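Local atomic coordinates of 4-aminobutyrate transaminase (Acinetobacter baumannii, PDB entry 6WOP), a protein that probably catalyses the pyridoxal-phosphate-dependent transfer of the amino group of 4-aminobutyrate to 2-oxoglutarate, as a class-III aminotransferase. Residues V88-R93 and A308-I313; G213-V218 and V390-Y395; A247-L252 and R351-M356; D263-A268 and G279-A284. One frame throughout, in Å; residues are numbered along the deposited sequence.

Contact 1: V88-R93 and A308-I313; sequences VALAER and AAHAVI
Leu90 and His310 have the nearest CA atoms (6.5 Å) where the two short helical segments run 30° apart in the same general direction, their axes 10.4 Å from each other. The His310 imidazole reaches across the gap, with CE1 against the backbone of the first helix, 3.3 Å from Leu90 N. Leu90 CD1 sits squarely over the ring centre, 3.9 Å from the centroid, in a CH-pi contact. Leu90 CG, anti to the backbone N (chi1 -169°), puts it there, and Leu90 CD2 meets Ala309 CB at 3.9 Å. Arg93 comes in at the ring's edge, its guanidinium nearly coplanar with the imidazole. Arg93 NH1 gives one fairly straight bond to His310 ND1 (3.2 Å) and a second to a lone pair of His310 O (3.1 Å). Since His310 NE2 is bonded to Ser86 O, ND1 is well placed to be the accepting nitrogen. Ile313 CG2 lies over one guanidinium face, 3.3 Å from Arg93 NH2, which also pairs with Asp314. Leu90 continues onto Phe108 of strand 104-109, Val312 packs on Val63 of helix 61-71, and Glu92 makes a salt bridge with Arg11 of the second subunit.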
loop_
_atom_site.group_PDB
_atom_site.type_symbol
_atom_site.label_atom_id
_atom_site.label_comp_id
_atom_site.label_asym_id
_atom_site.label_seq_id
_atom_site.Cartn_x
_atom_site.Cartn_y
_atom_site.Cartn_z
ATOM N N VAL A 88 -32.497 -16.116 -7.390
ATOM C CA VAL A 88 -31.985 -17.353 -7.957
ATOM C C VAL A 88 -32.356 -17.409 -9.414
ATOM O O VAL A 88 -31.573 -17.840 -10.237
ATOM C CB VAL A 88 -32.562 -18.556 -7.175
ATOM C CG1 VAL A 88 -32.166 -19.929 -7.827
ATOM C CG2 VAL A 88 -32.131 -18.478 -5.658
ATOM N N ALA A 89 -33.632 -17.097 -9.723
ATOM C CA ALA A 89 -34.079 -17.205 -11.111
ATOM C C ALA A 89 -33.285 -16.241 -11.992
ATOM O O ALA A 89 -32.956 -16.564 -13.138
ATOM C CB ALA A 89 -35.605 -16.930 -11.213
ATOM N N LEU A 90 -33.020 -15.011 -11.490
ATOM C CA LEU A 90 -32.231 -14.054 -12.277
ATOM C C LEU A 90 -30.819 -14.582 -12.521
ATOM O O LEU A 90 -30.297 -14.476 -13.628
ATOM C CB LEU A 90 -32.155 -12.684 -11.595
ATOM C CG LEU A 90 -31.572 -11.526 -12.431
ATOM C CD1 LEU A 90 -32.481 -11.222 -13.706
ATOM C CD2 LEU A 90 -31.404 -10.274 -11.526
ATOM N N ALA A 91 -30.199 -15.187 -11.503
ATOM C CA ALA A 91 -28.882 -15.801 -11.719
ATOM C C ALA A 91 -28.957 -16.862 -12.816
ATOM O O ALA A 91 -28.124 -16.877 -13.731
ATOM C CB ALA A 91 -28.380 -16.392 -10.391
ATOM N N GLU A 92 -30.028 -17.695 -12.791
ATOM C CA GLU A 92 -30.163 -18.744 -13.807
ATOM C C GLU A 92 -30.260 -18.142 -15.199
ATOM O O GLU A 92 -29.649 -18.636 -16.161
ATOM C CB GLU A 92 -31.415 -19.599 -13.507
ATOM C CG GLU A 92 -31.291 -20.455 -12.280
ATOM C CD GLU A 92 -32.614 -21.097 -11.873
ATOM O OE1 GLU A 92 -33.696 -20.498 -12.128
ATOM O OE2 GLU A 92 -32.566 -22.190 -11.275
ATOM N N ARG A 93 -31.043 -17.060 -15.328
ATOM C CA ARG A 93 -31.236 -16.441 -16.632
ATOM C C ARG A 93 -29.947 -15.797 -17.164
ATOM O O ARG A 93 -29.674 -15.839 -18.367
ATOM C CB ARG A 93 -32.370 -15.414 -16.517
ATOM C CG ARG A 93 -33.734 -16.129 -16.291
ATOM C CD ARG A 93 -34.892 -15.091 -16.377
ATOM N NE ARG A 93 -35.273 -14.761 -17.750
ATOM C CZ ARG A 93 -35.985 -13.683 -18.088
ATOM N NH1 ARG A 93 -36.402 -12.811 -17.138
ATOM N NH2 ARG A 93 -36.337 -13.509 -19.348
ATOM N N ALA A 308 -37.282 -5.804 -11.711
ATOM C CA ALA A 308 -37.102 -4.920 -12.857
ATOM C C ALA A 308 -36.184 -5.577 -13.870
ATOM O O ALA A 308 -36.471 -5.552 -15.070
ATOM C CB ALA A 308 -36.517 -3.559 -12.427
ATOM N N ALA A 309 -35.120 -6.216 -13.397
ATOM C CA ALA A 309 -34.133 -6.824 -14.300
ATOM C C ALA A 309 -34.747 -8.003 -15.040
ATOM O O ALA A 309 -34.385 -8.278 -16.193
ATOM C CB ALA A 309 -32.869 -7.254 -13.494
ATOM N N HIS A 310 -35.616 -8.776 -14.382
ATOM C CA HIS A 310 -36.293 -9.839 -15.132
ATOM C C HIS A 310 -37.078 -9.241 -16.293
ATOM O O HIS A 310 -37.169 -9.848 -17.364
ATOM C CB HIS A 310 -37.265 -10.638 -14.239
ATOM C CG HIS A 310 -36.601 -11.710 -13.442
ATOM N ND1 HIS A 310 -36.168 -12.900 -13.995
ATOM C CD2 HIS A 310 -36.310 -11.773 -12.120
ATOM C CE1 HIS A 310 -35.625 -13.654 -13.047
ATOM N NE2 HIS A 310 -35.710 -12.997 -11.897
ATOM N N ALA A 311 -37.716 -8.081 -16.059
ATOM C CA ALA A 311 -38.534 -7.512 -17.115
ATOM C C ALA A 311 -37.657 -6.853 -18.166
ATOM O O ALA A 311 -38.051 -6.777 -19.342
ATOM C CB ALA A 311 -39.542 -6.506 -16.560
ATOM N N VAL A 312 -36.466 -6.393 -17.779
ATOM C CA VAL A 312 -35.533 -5.861 -18.788
ATOM C C VAL A 312 -35.132 -6.958 -19.778
ATOM O O VAL A 312 -35.125 -6.770 -21.009
ATOM C CB VAL A 312 -34.278 -5.285 -18.097
ATOM C CG1 VAL A 312 -33.134 -5.118 -19.149
ATOM C CG2 VAL A 312 -34.596 -3.971 -17.384
ATOM N N ILE A 313 -34.746 -8.122 -19.256
ATOM C CA ILE A 313 -34.391 -9.206 -20.148
ATOM C C ILE A 313 -35.579 -9.578 -21.007
ATOM O O ILE A 313 -35.429 -9.850 -22.207
ATOM C CB ILE A 313 -33.888 -10.401 -19.331
ATOM C CG1 ILE A 313 -32.620 -9.968 -18.588
ATOM C CG2 ILE A 313 -33.727 -11.697 -20.215
ATOM C CD1 ILE A 313 -32.134 -11.029 -17.655
#

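Contact 2: G213-V218 and V390-Y395; sequences GGFNVV and VIRFLY
Phe215 and Arg392 meet where a small hairpin, strands 209-210 and 216-217 with a G1 beta bulge placing Phe215 and Asn216 both opposite Gln210, packs against strand 390-393 of the mixed sheet that includes strands 379-384 and 356-361. The Phe215 ring receives the aliphatic part of Arg392 on one face. Arg392 CB stands 3.8 Å from the ring centroid, 16° off the normal, in a CH-pi contact displaced toward the CZ end, while Arg392 CD passes Phe215 CE1 at 3.8 Å. With CG set between the backbone N and the carbonyl carbon (chi1 56°) and the chain extended from there to NE, the arginine crosses the ring at about a right angle. Its guanidinium plane is almost perpendicular to the ring, so the charged group does not stack on it. At the ring's edge, Leu394 CD2 touches Phe215 CZ at 3.8 Å, and Phe393 O lies in plane, 3.9 Å from Phe215 CE2. Farther back, Val390 CG1 comes within 4.1 Å of Gly214 O, an oxygen that accepts a hydrogen bond from Arg351. Beyond the phenyl ring, Arg392 NH2 forms a salt bridge with Glu212, and NH1 has a weak bond to Gln243. Such a pair recalls the glutamate-arginine switch of related 4-aminobutyrate aminotransferases, which lets one site accept both substrates. Across the contact itself no hydrogen bond forms: the hydrocarbon half of Arg392 is held by an aromatic face, while its polar end pairs chiefly with Glu212.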
loop_
_atom_site.group_PDB
_atom_site.type_symbol
_atom_site.label_atom_id
_atom_site.label_comp_id
_atom_site.label_asym_id
_atom_site.label_seq_id
_atom_site.Cartn_x
_atom_site.Cartn_y
_atom_site.Cartn_z
ATOM N N GLY A 213 -14.184 6.554 -21.263
ATOM C CA GLY A 213 -12.960 6.746 -21.993
ATOM C C GLY A 213 -13.098 7.109 -23.449
ATOM O O GLY A 213 -12.079 7.432 -24.059
ATOM N N GLY A 214 -14.302 7.061 -24.029
ATOM C CA GLY A 214 -14.535 7.639 -25.355
ATOM C C GLY A 214 -15.173 6.706 -26.371
ATOM O O GLY A 214 -15.121 6.983 -27.570
ATOM N N PHE A 215 -15.771 5.599 -25.891
ATOM C CA PHE A 215 -16.348 4.580 -26.751
ATOM C C PHE A 215 -15.310 4.042 -27.723
ATOM O O PHE A 215 -15.442 4.174 -28.929
ATOM C CB PHE A 215 -17.578 5.117 -27.520
ATOM C CG PHE A 215 -18.855 5.190 -26.679
ATOM C CD1 PHE A 215 -18.808 5.260 -25.336
ATOM C CD2 PHE A 215 -20.118 5.238 -27.304
ATOM C CE1 PHE A 215 -19.946 5.328 -24.560
ATOM C CE2 PHE A 215 -21.271 5.322 -26.517
ATOM C CZ PHE A 215 -21.165 5.366 -25.140
ATOM N N ASN A 216 -14.280 3.429 -27.156
ATOM C CA ASN A 216 -13.230 2.743 -27.881
ATOM C C ASN A 216 -13.535 1.249 -27.913
ATOM O O ASN A 216 -13.519 0.602 -26.849
ATOM C CB ASN A 216 -11.908 2.997 -27.134
ATOM C CG ASN A 216 -11.656 4.499 -26.984
ATOM O OD1 ASN A 216 -11.837 5.241 -27.954
ATOM N ND2 ASN A 216 -11.325 4.953 -25.782
ATOM N N VAL A 217 -13.683 0.689 -29.125
ATOM C CA VAL A 217 -14.086 -0.716 -29.289
ATOM C C VAL A 217 -12.821 -1.566 -29.357
ATOM O O VAL A 217 -11.929 -1.273 -30.149
ATOM C CB VAL A 217 -14.954 -0.908 -30.551
ATOM C CG1 VAL A 217 -15.230 -2.357 -30.757
ATOM C CG2 VAL A 217 -16.259 -0.165 -30.380
ATOM N N VAL A 218 -12.739 -2.599 -28.520
ATOM C CA VAL A 218 -11.494 -3.401 -28.451
ATOM C C VAL A 218 -11.350 -4.211 -29.731
ATOM O O VAL A 218 -12.326 -4.822 -30.182
ATOM C CB VAL A 218 -11.485 -4.312 -27.211
ATOM C CG1 VAL A 218 -12.479 -5.480 -27.287
ATOM C CG2 VAL A 218 -10.064 -4.882 -26.989
ATOM N N VAL A 390 -15.521 14.299 -27.040
ATOM C CA VAL A 390 -16.289 13.208 -27.622
ATOM C C VAL A 390 -17.733 13.340 -27.185
ATOM O O VAL A 390 -18.010 13.463 -25.990
ATOM C CB VAL A 390 -15.722 11.851 -27.194
ATOM C CG1 VAL A 390 -16.505 10.777 -27.945
ATOM C CG2 VAL A 390 -14.137 11.804 -27.502
ATOM N N ILE A 391 -18.663 13.288 -28.129
ATOM C CA ILE A 391 -20.091 13.183 -27.794
ATOM C C ILE A 391 -20.473 11.727 -27.921
ATOM O O ILE A 391 -20.261 11.124 -28.976
ATOM C CB ILE A 391 -20.948 14.044 -28.732
ATOM C CG1 ILE A 391 -20.574 15.515 -28.595
ATOM C CG2 ILE A 391 -22.488 13.766 -28.527
ATOM C CD1 ILE A 391 -21.086 16.339 -29.756
ATOM N N ARG A 392 -21.039 11.147 -26.869
ATOM C CA ARG A 392 -21.394 9.736 -26.907
ATOM C C ARG A 392 -22.902 9.644 -26.897
ATOM O O ARG A 392 -23.570 10.531 -26.360
ATOM C CB ARG A 392 -20.816 8.977 -25.696
ATOM C CG ARG A 392 -21.270 9.609 -24.368
ATOM C CD ARG A 392 -20.781 8.754 -23.207
ATOM N NE ARG A 392 -20.639 9.527 -21.973
ATOM C CZ ARG A 392 -20.454 8.998 -20.771
ATOM N NH1 ARG A 392 -20.426 7.687 -20.627
ATOM N NH2 ARG A 392 -20.308 9.785 -19.710
ATOM N N PHE A 393 -23.451 8.605 -27.534
ATOM C CA PHE A 393 -24.907 8.492 -27.704
ATOM C C PHE A 393 -25.425 7.277 -26.955
ATOM O O PHE A 393 -25.017 6.141 -27.240
ATOM C CB PHE A 393 -25.249 8.415 -29.195
ATOM C CG PHE A 393 -24.816 9.626 -29.935
ATOM C CD1 PHE A 393 -25.654 10.741 -29.983
ATOM C CD2 PHE A 393 -23.549 9.688 -30.512
ATOM C CE1 PHE A 393 -25.251 11.921 -30.615
ATOM C CE2 PHE A 393 -23.121 10.865 -31.136
ATOM C CZ PHE A 393 -23.993 11.985 -31.181
ATOM N N LEU A 394 -26.326 7.520 -25.994
ATOM C CA LEU A 394 -26.876 6.504 -25.102
ATOM C C LEU A 394 -28.395 6.563 -25.012
ATOM O O LEU A 394 -28.987 6.291 -23.930
ATOM C CB LEU A 394 -26.272 6.680 -23.714
ATOM C CG LEU A 394 -24.806 6.269 -23.745
ATOM C CD1 LEU A 394 -24.086 6.775 -22.409
ATOM C CD2 LEU A 394 -24.730 4.762 -23.896
ATOM N N TYR A 395 -29.062 6.945 -26.134
ATOM C CA TYR A 395 -30.520 6.993 -26.200
ATOM C C TYR A 395 -31.096 5.646 -25.815
ATOM O O TYR A 395 -30.474 4.624 -26.121
ATOM C CB TYR A 395 -30.932 7.314 -27.626
ATOM C CG TYR A 395 -30.123 6.496 -28.662
ATOM C CD1 TYR A 395 -30.522 5.224 -29.060
ATOM C CD2 TYR A 395 -28.978 7.025 -29.245
ATOM C CE1 TYR A 395 -29.754 4.484 -30.032
ATOM C CE2 TYR A 395 -28.229 6.335 -30.170
ATOM C CZ TYR A 395 -28.625 5.084 -30.577
ATOM O OH TYR A 395 -27.851 4.450 -31.496
#

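Contact 3: A247-L252 and R351-M356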
loop_
_atom_site.group_PDB
_atom_site.type_symbol
_atom_site.label_atom_id
_atom_site.label_comp_id
_atom_site.label_asym_id
_atom_site.label_seq_id
_atom_site.Cartn_x
_atom_site.Cartn_y
_atom_site.Cartn_z
ATOM N N ALA A 247 -27.681 -5.144 -24.308
ATOM C CA ALA A 247 -28.108 -4.942 -25.703
ATOM C C ALA A 247 -27.539 -3.667 -26.318
ATOM O O ALA A 247 -27.766 -3.427 -27.519
ATOM C CB ALA A 247 -29.630 -4.938 -25.849
ATOM N N ARG A 248 -26.761 -2.880 -25.581
ATOM C CA ARG A 248 -26.238 -1.613 -26.119
ATOM C C ARG A 248 -25.495 -1.794 -27.439
ATOM O O ARG A 248 -25.611 -0.971 -28.350
ATOM C CB ARG A 248 -25.302 -0.966 -25.091
ATOM C CG ARG A 248 -24.978 0.490 -25.335
ATOM C CD ARG A 248 -26.194 1.370 -24.946
ATOM N NE ARG A 248 -26.442 2.341 -25.978
ATOM C CZ ARG A 248 -27.555 3.058 -26.039
ATOM N NH1 ARG A 248 -28.517 2.896 -25.101
ATOM N NH2 ARG A 248 -27.733 3.897 -27.058
ATOM N N THR A 249 -24.729 -2.869 -27.568
ATOM C CA THR A 249 -23.831 -3.027 -28.710
ATOM C C THR A 249 -24.445 -3.902 -29.775
ATOM O O THR A 249 -23.756 -4.273 -30.720
ATOM C CB THR A 249 -22.493 -3.633 -28.285
ATOM O OG1 THR A 249 -22.707 -4.989 -27.837
ATOM C CG2 THR A 249 -21.869 -2.769 -27.198
ATOM N N GLY A 250 -25.717 -4.278 -29.635
ATOM C CA GLY A 250 -26.369 -5.000 -30.729
ATOM C C GLY A 250 -26.327 -6.503 -30.528
ATOM O O GLY A 250 -26.870 -7.255 -31.359
ATOM N N LYS A 251 -25.729 -6.945 -29.426
ATOM C CA LYS A 251 -25.868 -8.291 -28.874
ATOM C C LYS A 251 -26.009 -8.079 -27.381
ATOM O O LYS A 251 -25.792 -6.968 -26.901
ATOM C CB LYS A 251 -24.671 -9.211 -29.210
ATOM C CG LYS A 251 -24.508 -9.465 -30.754
ATOM C CD LYS A 251 -23.321 -10.427 -30.999
ATOM C CE LYS A 251 -23.122 -10.769 -32.451
ATOM N NZ LYS A 251 -24.357 -11.426 -32.967
ATOM N N LEU A 252 -26.383 -9.118 -26.624
ATOM C CA LEU A 252 -26.729 -8.841 -25.228
ATOM C C LEU A 252 -25.525 -8.280 -24.480
ATOM O O LEU A 252 -25.606 -7.228 -23.818
ATOM C CB LEU A 252 -27.248 -10.096 -24.566
ATOM C CG LEU A 252 -27.811 -9.917 -23.149
ATOM C CD1 LEU A 252 -29.020 -8.958 -23.178
ATOM C CD2 LEU A 252 -28.175 -11.275 -22.567
ATOM N N ARG A 351 -16.905 6.355 -33.892
ATOM C CA ARG A 351 -16.693 5.016 -33.354
ATOM C C ARG A 351 -18.038 4.386 -33.060
ATOM O O ARG A 351 -18.958 5.080 -32.633
ATOM C CB ARG A 351 -15.862 5.049 -32.076
ATOM C CG ARG A 351 -14.458 5.610 -32.380
ATOM C CD ARG A 351 -13.555 5.600 -31.159
ATOM N NE ARG A 351 -13.826 6.670 -30.181
ATOM C CZ ARG A 351 -13.324 7.906 -30.220
ATOM N NH1 ARG A 351 -12.523 8.299 -31.225
ATOM N NH2 ARG A 351 -13.638 8.759 -29.249
ATOM N N ALA A 352 -18.148 3.071 -33.228
ATOM C CA ALA A 352 -19.490 2.479 -33.136
ATOM C C ALA A 352 -19.398 0.977 -32.918
ATOM O O ALA A 352 -18.671 0.275 -33.643
ATOM C CB ALA A 352 -20.274 2.739 -34.404
ATOM N N LEU A 353 -20.145 0.477 -31.944
ATOM C CA LEU A 353 -20.515 -0.935 -31.944
ATOM C C LEU A 353 -21.992 -1.000 -31.574
ATOM O O LEU A 353 -22.348 -0.585 -30.470
ATOM C CB LEU A 353 -19.661 -1.734 -30.964
ATOM C CG LEU A 353 -19.928 -3.236 -31.083
ATOM C CD1 LEU A 353 -19.504 -3.747 -32.424
ATOM C CD2 LEU A 353 -19.200 -3.965 -29.946
ATOM N N GLY A 354 -22.857 -1.412 -32.519
ATOM C CA GLY A 354 -24.282 -1.425 -32.190
ATOM C C GLY A 354 -24.756 0.003 -31.982
ATOM O O GLY A 354 -24.554 0.882 -32.831
ATOM N N SER A 355 -25.374 0.245 -30.827
ATOM C CA SER A 355 -25.740 1.622 -30.510
ATOM C C SER A 355 -24.922 2.147 -29.348
ATOM O O SER A 355 -25.306 3.130 -28.725
ATOM C CB SER A 355 -27.249 1.750 -30.220
ATOM O OG SER A 355 -28.000 1.897 -31.453
ATOM N N MET A 356 -23.693 1.626 -29.215
ATOM C CA MET A 356 -22.641 2.306 -28.472
ATOM C C MET A 356 -21.855 3.095 -29.519
ATOM O O MET A 356 -20.900 2.578 -30.118
ATOM C CB MET A 356 -21.768 1.313 -27.710
ATOM C CG MET A 356 -21.531 1.739 -26.312
ATOM S SD MET A 356 -20.764 0.491 -25.340
ATOM C CE MET A 356 -20.123 1.558 -24.081
#
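Arg248 turns the edge of its guanidinium toward Ser355 O, which lies in the plane of the group and is gripped side-on by Arg248 NE at 3.1 Å and Arg248 NH2 at 3.0 Å. Both donors approach that oxygen from one face of its carbonyl plane, off its lone pairs. The cation makes a cation-pi contact with Tyr395, and NH1 is bonded to Tyr395 O and Asn55 OD1. Arg248 CG, anti to the backbone N (chi1 -164°), touches Met356 CG at 3.8 Å; bends at chi2 and chi3 beyond it turn the guanidinium edge to Ser355 O. In return Ser355 N donates to Arg248 O (2.8 Å), joining a type I turn at 247-250, in the loop after strand 236-240, to a type II' turn at 353-356 between strands 347-353 and 356-361. The CA atoms of Thr249 and Gly354 are 3.9 Å apart, and Gly354 CA, at positive phi, makes a CH···O contact with Thr249 O at 3.2 Å. Thr249 CB packs on Leu353 CD2 (3.7 Å), and its CG2 lies beside Met356 SD; its OG1 bonds to His257. Neutral oxygens and the Tyr395 ring thus probably stabilise this buried cation.

Contact 4: D263-A268 and G279-A284; sequences DLITMA and GVVGRA
Asp263 meets Arg283 twice at the start of its segment. Asp263 O accepts from Arg283 N (3.0 Å), and Asp263 OD1 forms a salt bridge with Arg283 NH1 (2.9 Å), approached from above the carboxylate plane. The two side chains run alongside each other, and a bend at chi3 of Arg283 (44°) brings the guanidinium to the acid. Each has further partners: Asp263 OD2 takes Leu237 N and Arg227, while Arg283, at the N-cap position of helix 284-287, pairs with Glu285. Leu264 follows, in a non-hydrogen-bonded pair with Gly282. Leu264 CD2 rests 4.1 Å from Gly282 CA and also touches Val280 CG1. Ile265 and Val281 form a hydrogen-bonded pair, with Ile265 N to Val281 O 2.8 Å and Val281 N to Ile265 O 3.0 Å, and Ile265 CB packs on Val281 CG1. This is an antiparallel beta hairpin of the seven-stranded sheet in the large domain of the fold type I aminotransferases, in which strand 278-283 runs against both its neighbours, 264-267 and 104-109. Thr266, facing Val280, shares the Leu264 side of the sheet with helix 112-127, and its OG1 bonds to Asp240. Met267 lies on the other side, with Ile265 and Val281. It exchanges backbone bonds with Gly279, of which Gly279 N to Met267 O is 2.8 Å, and its chain, bent at chi3 (-79°), curls Met267 CE over the glycine backbone to within 4.0 Å of Val281 CG1.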
loop_
_atom_site.group_PDB
_atom_site.type_symbol
_atom_site.label_atom_id
_atom_site.label_comp_id
_atom_site.label_asym_id
_atom_site.label_seq_id
_atom_site.Cartn_x
_atom_site.Cartn_y
_atom_site.Cartn_z
ATOM N N ASP A 263 -13.208 -14.765 -18.078
ATOM C CA ASP A 263 -13.495 -15.652 -16.972
ATOM C C ASP A 263 -14.601 -15.102 -16.090
ATOM O O ASP A 263 -15.305 -15.882 -15.438
ATOM C CB ASP A 263 -12.236 -15.821 -16.096
ATOM C CG ASP A 263 -11.097 -16.443 -16.861
ATOM O OD1 ASP A 263 -11.144 -17.680 -17.020
ATOM O OD2 ASP A 263 -10.163 -15.701 -17.299
ATOM N N LEU A 264 -14.672 -13.766 -15.984
ATOM C CA LEU A 264 -15.635 -13.016 -15.181
ATOM C C LEU A 264 -16.197 -11.854 -15.996
ATOM O O LEU A 264 -15.463 -11.203 -16.761
ATOM C CB LEU A 264 -14.980 -12.447 -13.902
ATOM C CG LEU A 264 -14.395 -13.494 -12.975
ATOM C CD1 LEU A 264 -13.387 -12.933 -11.957
ATOM C CD2 LEU A 264 -15.598 -14.109 -12.156
ATOM N N ILE A 265 -17.493 -11.557 -15.823
ATOM C CA ILE A 265 -18.105 -10.412 -16.497
ATOM C C ILE A 265 -18.863 -9.592 -15.470
ATOM O O ILE A 265 -19.639 -10.153 -14.683
ATOM C CB ILE A 265 -19.040 -10.853 -17.635
ATOM C CG1 ILE A 265 -18.264 -11.633 -18.687
ATOM C CG2 ILE A 265 -19.707 -9.641 -18.254
ATOM C CD1 ILE A 265 -19.154 -12.279 -19.766
ATOM N N THR A 266 -18.701 -8.258 -15.502
ATOM C CA THR A 266 -19.469 -7.456 -14.567
ATOM C C THR A 266 -20.633 -6.791 -15.295
ATOM O O THR A 266 -20.539 -6.489 -16.490
ATOM C CB THR A 266 -18.595 -6.376 -13.912
ATOM O OG1 THR A 266 -17.991 -5.552 -14.914
ATOM C CG2 THR A 266 -17.487 -7.022 -13.082
ATOM N N MET A 267 -21.702 -6.506 -14.546
ATOM C CA MET A 267 -22.939 -5.941 -15.102
ATOM C C MET A 267 -23.504 -4.933 -14.134
ATOM O O MET A 267 -23.438 -5.124 -12.919
ATOM C CB MET A 267 -24.038 -7.026 -15.285
ATOM C CG MET A 267 -23.585 -8.225 -16.083
ATOM S SD MET A 267 -24.718 -9.605 -15.844
ATOM C CE MET A 267 -24.212 -10.275 -14.233
ATOM N N ALA A 268 -24.154 -3.904 -14.677
ATOM C CA ALA A 268 -24.982 -3.027 -13.849
ATOM C C ALA A 268 -25.820 -2.158 -14.780
ATOM O O ALA A 268 -26.187 -2.624 -15.866
ATOM C CB ALA A 268 -24.127 -2.162 -12.920
ATOM N N GLY A 279 -24.193 -7.010 -10.995
ATOM C CA GLY A 279 -23.899 -8.419 -10.786
ATOM C C GLY A 279 -22.560 -8.813 -11.377
ATOM O O GLY A 279 -21.954 -8.063 -12.131
ATOM N N VAL A 280 -22.151 -10.035 -11.058
ATOM C CA VAL A 280 -20.931 -10.645 -11.568
ATOM C C VAL A 280 -21.357 -12.014 -12.003
ATOM O O VAL A 280 -22.007 -12.718 -11.220
ATOM C CB VAL A 280 -19.818 -10.784 -10.512
ATOM C CG1 VAL A 280 -18.620 -11.490 -11.114
ATOM C CG2 VAL A 280 -19.383 -9.411 -10.009
ATOM N N VAL A 281 -21.009 -12.389 -13.243
ATOM C CA VAL A 281 -21.241 -13.758 -13.704
ATOM C C VAL A 281 -19.885 -14.316 -14.117
ATOM O O VAL A 281 -19.033 -13.559 -14.591
ATOM C CB VAL A 281 -22.275 -13.808 -14.849
ATOM C CG1 VAL A 281 -21.854 -12.907 -16.078
ATOM C CG2 VAL A 281 -22.585 -15.277 -15.262
ATOM N N GLY A 282 -19.668 -15.620 -13.924
ATOM C CA GLY A 282 -18.409 -16.153 -14.414
ATOM C C GLY A 282 -18.284 -17.649 -14.253
ATOM O O GLY A 282 -19.219 -18.324 -13.839
ATOM N N ARG A 283 -17.071 -18.151 -14.527
ATOM C CA ARG A 283 -16.864 -19.592 -14.444
ATOM C C ARG A 283 -17.199 -20.058 -13.041
ATOM O O ARG A 283 -16.805 -19.431 -12.064
ATOM C CB ARG A 283 -15.407 -19.951 -14.818
ATOM C CG ARG A 283 -14.996 -19.543 -16.237
ATOM C CD ARG A 283 -13.429 -19.618 -16.383
ATOM N NE ARG A 283 -12.966 -20.828 -15.773
ATOM C CZ ARG A 283 -11.774 -20.971 -15.212
ATOM N NH1 ARG A 283 -10.897 -19.949 -15.211
ATOM N NH2 ARG A 283 -11.460 -22.144 -14.665
ATOM N N ALA A 284 -17.973 -21.137 -12.929
ATOM C CA ALA A 284 -18.431 -21.579 -11.596
ATOM C C ALA A 284 -17.279 -21.739 -10.596
ATOM O O ALA A 284 -17.408 -21.383 -9.417
ATOM C CB ALA A 284 -19.170 -22.914 -11.712
#

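In the fold
Contact 4 is a hairpin nested along the chain inside the loops closed by the other three; its strand 278-283 adjoins 104-109, onto which helix 85-97 of contact 1 packs, and the centres of contacts 1 and 4 are 14 Å apart. Contacts 2 and 3 form a second cluster, 10 Å between centres, on the sheet holding 347-353, 356-361 and 390-393. They touch: Tyr395 is hydrogen-bonded to both Ser355 and Arg248. Contact 3 is nested within contact 2, whereas contact 1 crosses both, its centre 21 Å from contact 3 and 27 Å from contact 2. Contacts 2 and 3 thus tie this sheet, built from both ends of the chain, to segments following strands 201-206 and 236-240 of the contact 4 sheet.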